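Local structure of eukaryotic initiation factor 4F subunit P150 (Saccharomyces cerevisiae, 2VSO) at residues Val103-Pro109 against Gly121-Leu126; Asp53-Ile59 against Leu99-Val103. The protein serves, through domains that include this middle eIF4A-binding one, in the cap-binding eIF4F complex, an initial point of assembly for the translation apparatus. All coordinates share one frame; numbering follows the deposited sequence.

Contact 1 of 2, residues Val103-Pro109 against Gly121-Leu126; sequences VVKELNP and GPKLVL
V104 and P122 bring the two backbones to a CA–CA separation of 4.6 Å, and P109 and G121 close further still, to 3.9 Å between their CA atoms. V103-E106 is the last turn of a helix, L107 is the first residue to leave helical geometry, and G121 is the N-cap residue of the next helix. A phi of 62° suits glycine at this position, where a CB would also collide with the ring of P122. No hydrogen bond crosses the interface, so the evidence for association is apolar contact, with 397 Å² buried in total.

V104 divides its two methyls. With CG1 anti to the backbone N (chi1 161°), that methyl lies 4.0 Å from P122 CB and 4.1 Å from L126 CG, while CG2 meets V125 CG1. V125 in turn spreads its branches: CG1 also faces V103 CG1 at 4.1 Å, with the two side chains crossing at about a right angle, and CG2 meets L107 CD2 at 3.4 Å. L107 CD2 also lies beside the carbonyl oxygen of G121. Cutting V104 back to an alanine would probably take from V125 CG1 one of its two methyl neighbours and leave P122 CB and L126 CG without theirs, opening a gap between the helix end and the helix start.

The contact thus joins the C-terminal end of helix 93-106 to the first turn of helix 122-139. Helix 52-64 flanks the same corner: N64 accepts a hydrogen bond from the backbone N of N108 through OD1 and touches L107, and L60 packs against E106.

Contact 2 of 2, residues Asp53-Ile59 against Leu99-Val103; sequences DAISSEI and LCGKV
K102 reaches S56 because its CG is anti to the backbone N (chi1 -159°) and the chain stays extended beyond it, carrying the ammonium across to helix 52-64. S56 meets it with OG turned between its own backbone N and carbonyl carbon (chi1 66°). K102 NZ donates a hydrogen bond to S56 OG at 3.1 Å, and the same hydroxyl is hydrogen-bonded to the carbonyl oxygen of F52 one turn back, which fixes its rotation. D53 OD1 is 4.9 Å from K102 NZ, close enough that opposite charges may attract but without contact. Beside this polar pair, I59 and L99 cross at about a right angle, with I59 CD1 against L99 CD2 at 3.4 Å; L44 of helix 33-45 touches both residues.

The short helical segments come within 9.8 Å of each other at their axes, and their N-to-C directions differ by 53°. Helix 73-88 comes between them in sequence and packs on L99 through I82. Two helices running in the same general sense, with another between them along the chain, are what stacked helical hairpins give in the HEAT-type solenoid of MIF4G domains.

Helix 93-106 is held in both contacts, with V103 common to the two, and the centres lie 12 Å apart. Neither is wholly core or surface: buried aliphatics (V103, L107 and V125; I59 and L99) meet exposed margins at P109 and D53. Contact 1 joins consecutive helices, with 11 residues between its segments, whereas contact 2 spans 39 residues and ties helix 93-106 to helix 52-64. Contact 1 depends on branched aliphatic groups and the ring of P122, while contact 2 pairs a lysine-to-serine hydrogen bond with an isoleucine–leucine contact. Contact 2 also borders a second protein, whose basic side chain pairs with E58; no other chain of the assembly touches contact 1.

Contact 1 of 2, residues Val103-Pro109 against Gly121-Leu126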
loop_
_atom_site.group_PDB
_atom_site.type_symbol
_atom_site.label_atom_id
_atom_site.label_comp_id
_atom_site.label_asym_id
_atom_site.label_seq_id
_atom_site.Cartn_x
_atom_site.Cartn_y
_atom_site.Cartn_z
ATOM N N VAL C 103 -22.328 1.914 -17.913
ATOM C CA VAL C 103 -22.674 2.872 -18.928
ATOM C C VAL C 103 -23.155 2.159 -20.189
ATOM O O VAL C 103 -24.110 2.592 -20.827
ATOM C CB VAL C 103 -21.485 3.786 -19.230
ATOM C CG1 VAL C 103 -21.838 4.773 -20.351
ATOM C CG2 VAL C 103 -21.084 4.525 -17.964
ATOM N N VAL C 104 -22.498 1.059 -20.532
ATOM C CA VAL C 104 -22.887 0.253 -21.676
ATOM C C VAL C 104 -24.268 -0.342 -21.481
ATOM O O VAL C 104 -25.063 -0.392 -22.414
ATOM C CB VAL C 104 -21.900 -0.896 -21.911
ATOM C CG1 VAL C 104 -22.527 -1.969 -22.780
ATOM C CG2 VAL C 104 -20.626 -0.372 -22.540
ATOM N N LYS C 105 -24.550 -0.784 -20.263
ATOM C CA LYS C 105 -25.784 -1.497 -19.963
ATOM C C LYS C 105 -26.963 -0.545 -19.826
ATOM O O LYS C 105 -28.064 -0.841 -20.285
ATOM C CB LYS C 105 -25.620 -2.316 -18.675
ATOM C CG LYS C 105 -26.731 -3.326 -18.408
ATOM C CD LYS C 105 -26.395 -4.203 -17.204
ATOM C CE LYS C 105 -27.255 -5.462 -17.159
ATOM N NZ LYS C 105 -26.809 -6.406 -16.091
ATOM N N GLU C 106 -26.719 0.605 -19.205
ATOM C CA GLU C 106 -27.797 1.490 -18.789
ATOM C C GLU C 106 -27.885 2.795 -19.585
ATOM O O GLU C 106 -28.686 3.676 -19.270
ATOM C CB GLU C 106 -27.692 1.767 -17.285
ATOM C CG GLU C 106 -27.505 0.493 -16.453
ATOM C CD GLU C 106 -27.769 0.700 -14.980
ATOM O OE1 GLU C 106 -28.144 1.829 -14.595
ATOM O OE2 GLU C 106 -27.605 -0.268 -14.205
ATOM N N LEU C 107 -27.072 2.921 -20.623
ATOM C CA LEU C 107 -27.166 4.100 -21.463
ATOM C C LEU C 107 -28.554 4.170 -22.063
ATOM O O LEU C 107 -29.153 3.144 -22.384
ATOM C CB LEU C 107 -26.135 4.076 -22.588
ATOM C CG LEU C 107 -26.038 5.407 -23.341
ATOM C CD1 LEU C 107 -25.339 6.436 -22.475
ATOM C CD2 LEU C 107 -25.335 5.263 -24.690
ATOM N N ASN C 108 -29.058 5.391 -22.200
ATOM C CA ASN C 108 -30.323 5.642 -22.863
ATOM C C ASN C 108 -30.207 5.192 -24.310
ATOM O O ASN C 108 -29.316 5.645 -25.021
ATOM C CB ASN C 108 -30.629 7.135 -22.789
ATOM C CG ASN C 108 -31.994 7.478 -23.324
ATOM O OD1 ASN C 108 -32.818 6.602 -23.582
ATOM N ND2 ASN C 108 -32.246 8.768 -23.488
ATOM N N PRO C 109 -31.094 4.283 -24.751
ATOM C CA PRO C 109 -31.038 3.751 -26.125
ATOM C C PRO C 109 -31.419 4.790 -27.195
ATOM O O PRO C 109 -31.062 4.620 -28.366
ATOM C CB PRO C 109 -32.067 2.613 -26.111
ATOM C CG PRO C 109 -32.389 2.365 -24.657
ATOM C CD PRO C 109 -32.166 3.663 -23.954
ATOM N N GLY C 121 -27.439 2.986 -28.146
ATOM C CA GLY C 121 -27.479 2.367 -26.833
ATOM C C GLY C 121 -26.153 1.742 -26.439
ATOM O O GLY C 121 -25.122 2.415 -26.442
ATOM N N PRO C 122 -26.179 0.447 -26.097
ATOM C CA PRO C 122 -25.003 -0.343 -25.706
ATOM C C PRO C 122 -23.984 -0.535 -26.831
ATOM O O PRO C 122 -22.794 -0.373 -26.595
ATOM C CB PRO C 122 -25.603 -1.697 -25.301
ATOM C CG PRO C 122 -27.028 -1.402 -24.971
ATOM C CD PRO C 122 -27.434 -0.301 -25.905
ATOM N N LYS C 123 -24.434 -0.878 -28.033
ATOM C CA LYS C 123 -23.497 -1.153 -29.117
ATOM C C LYS C 123 -22.738 0.114 -29.501
ATOM O O LYS C 123 -21.663 0.060 -30.100
ATOM C CB LYS C 123 -24.209 -1.770 -30.322
ATOM C CG LYS C 123 -25.078 -2.977 -29.977
ATOM C CD LYS C 123 -25.443 -3.791 -31.217
ATOM C CE LYS C 123 -26.475 -4.872 -30.892
ATOM N NZ LYS C 123 -26.582 -5.934 -31.950
ATOM N N LEU C 124 -23.293 1.260 -29.129
ATOM C CA LEU C 124 -22.626 2.533 -29.357
ATOM C C LEU C 124 -21.476 2.726 -28.381
ATOM O O LEU C 124 -20.362 3.059 -28.783
ATOM C CB LEU C 124 -23.616 3.691 -29.218
ATOM C CG LEU C 124 -23.072 5.090 -29.530
ATOM C CD1 LEU C 124 -22.369 5.102 -30.873
ATOM C CD2 LEU C 124 -24.173 6.150 -29.483
ATOM N N VAL C 125 -21.752 2.513 -27.095
ATOM C CA VAL C 125 -20.752 2.680 -26.058
ATOM C C VAL C 125 -19.626 1.667 -26.223
ATOM O O VAL C 125 -18.463 1.978 -25.971
ATOM C CB VAL C 125 -21.360 2.486 -24.680
ATOM C CG1 VAL C 125 -20.329 2.796 -23.583
ATOM C CG2 VAL C 125 -22.589 3.328 -24.533
ATOM N N LEU C 126 -19.981 0.452 -26.636
ATOM C CA LEU C 126 -19.004 -0.611 -26.844
ATOM C C LEU C 126 -17.998 -0.174 -27.885
ATOM O O LEU C 126 -16.788 -0.345 -27.710
ATOM C CB LEU C 126 -19.696 -1.892 -27.295
ATOM C CG LEU C 126 -20.346 -2.683 -26.170
ATOM C CD1 LEU C 126 -21.321 -3.710 -26.729
ATOM C CD2 LEU C 126 -19.270 -3.334 -25.287
#

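Contact 2 of 2, residues Asp53-Ile59 against Leu99-Val103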
loop_
_atom_site.group_PDB
_atom_site.type_symbol
_atom_site.label_atom_id
_atom_site.label_comp_id
_atom_site.label_asym_id
_atom_site.label_seq_id
_atom_site.Cartn_x
_atom_site.Cartn_y
_atom_site.Cartn_z
ATOM N N ASP C 53 -22.947 2.577 -6.668
ATOM C CA ASP C 53 -24.202 2.699 -7.399
ATOM C C ASP C 53 -24.680 4.148 -7.452
ATOM O O ASP C 53 -25.136 4.621 -8.494
ATOM C CB ASP C 53 -25.264 1.782 -6.804
ATOM C CG ASP C 53 -24.928 0.313 -6.986
ATOM O OD1 ASP C 53 -24.645 -0.090 -8.137
ATOM O OD2 ASP C 53 -24.948 -0.432 -5.979
ATOM N N ALA C 54 -24.552 4.854 -6.334
ATOM C CA ALA C 54 -24.893 6.266 -6.295
ATOM C C ALA C 54 -24.072 7.078 -7.296
ATOM O O ALA C 54 -24.598 7.968 -7.964
ATOM C CB ALA C 54 -24.717 6.824 -4.889
ATOM N N ILE C 55 -22.781 6.772 -7.401
ATOM C CA ILE C 55 -21.884 7.607 -8.199
ATOM C C ILE C 55 -21.708 7.151 -9.657
ATOM O O ILE C 55 -21.445 7.961 -10.551
ATOM C CB ILE C 55 -20.550 7.851 -7.472
ATOM C CG1 ILE C 55 -20.695 9.068 -6.576
ATOM C CG2 ILE C 55 -19.419 8.115 -8.445
ATOM C CD1 ILE C 55 -19.524 9.273 -5.686
ATOM N N SER C 56 -21.877 5.865 -9.909
ATOM C CA SER C 56 -21.946 5.417 -11.283
ATOM C C SER C 56 -23.313 5.801 -11.893
ATOM O O SER C 56 -23.492 5.798 -13.115
ATOM C CB SER C 56 -21.687 3.919 -11.382
ATOM O OG SER C 56 -22.733 3.206 -10.757
ATOM N N SER C 57 -24.273 6.150 -11.039
ATOM C CA SER C 57 -25.572 6.603 -11.524
ATOM C C SER C 57 -25.458 8.056 -11.944
ATOM O O SER C 57 -26.066 8.488 -12.925
ATOM C CB SER C 57 -26.647 6.468 -10.449
ATOM O OG SER C 57 -26.854 7.705 -9.791
ATOM N N GLU C 58 -24.675 8.820 -11.195
ATOM C CA GLU C 58 -24.500 10.221 -11.537
ATOM C C GLU C 58 -23.615 10.405 -12.767
ATOM O O GLU C 58 -23.862 11.283 -13.590
ATOM C CB GLU C 58 -23.986 11.006 -10.334
ATOM C CG GLU C 58 -24.870 10.811 -9.112
ATOM C CD GLU C 58 -24.934 12.034 -8.231
ATOM O OE1 GLU C 58 -25.827 12.084 -7.358
ATOM O OE2 GLU C 58 -24.098 12.944 -8.418
ATOM N N ILE C 59 -22.599 9.567 -12.912
ATOM C CA ILE C 59 -21.755 9.606 -14.102
ATOM C C ILE C 59 -22.543 9.195 -15.355
ATOM O O ILE C 59 -22.206 9.583 -16.475
ATOM C CB ILE C 59 -20.515 8.718 -13.929
ATOM C CG1 ILE C 59 -19.583 9.338 -12.884
ATOM C CG2 ILE C 59 -19.791 8.493 -15.277
ATOM C CD1 ILE C 59 -18.449 8.433 -12.467
ATOM N N LEU C 99 -17.641 0.579 -13.977
ATOM C CA LEU C 99 -18.350 1.806 -14.284
ATOM C C LEU C 99 -18.718 1.822 -15.757
ATOM O O LEU C 99 -19.802 2.236 -16.124
ATOM C CB LEU C 99 -17.473 3.011 -13.975
ATOM C CG LEU C 99 -18.143 4.354 -14.274
ATOM C CD1 LEU C 99 -19.475 4.387 -13.583
ATOM C CD2 LEU C 99 -17.273 5.511 -13.793
ATOM N N CYS C 100 -17.800 1.353 -16.590
ATOM C CA CYS C 100 -18.019 1.310 -18.020
ATOM C C CYS C 100 -19.121 0.316 -18.355
ATOM O O CYS C 100 -20.034 0.632 -19.109
ATOM C CB CYS C 100 -16.719 0.956 -18.751
ATOM S SG CYS C 100 -15.517 2.289 -18.731
ATOM N N GLY C 101 -19.032 -0.885 -17.804
ATOM C CA GLY C 101 -20.098 -1.849 -17.947
ATOM C C GLY C 101 -21.449 -1.282 -17.532
ATOM O O GLY C 101 -22.476 -1.685 -18.076
ATOM N N LYS C 102 -21.468 -0.354 -16.576
ATOM C CA LYS C 102 -22.737 0.260 -16.189
ATOM C C LYS C 102 -23.255 1.232 -17.254
ATOM O O LYS C 102 -24.457 1.377 -17.460
ATOM C CB LYS C 102 -22.636 0.997 -14.856
ATOM C CG LYS C 102 -24.014 1.176 -14.217
ATOM C CD LYS C 102 -24.107 2.321 -13.222
ATOM C CE LYS C 102 -25.554 2.441 -12.729
ATOM N NZ LYS C 102 -25.785 3.305 -11.530
ATOM N N VAL C 103 -22.328 1.914 -17.913
ATOM C CA VAL C 103 -22.674 2.872 -18.928
ATOM C C VAL C 103 -23.155 2.159 -20.189
ATOM O O VAL C 103 -24.110 2.592 -20.827
ATOM C CB VAL C 103 -21.485 3.786 -19.230
ATOM C CG1 VAL C 103 -21.838 4.773 -20.351
ATOM C CG2 VAL C 103 -21.084 4.525 -17.964
#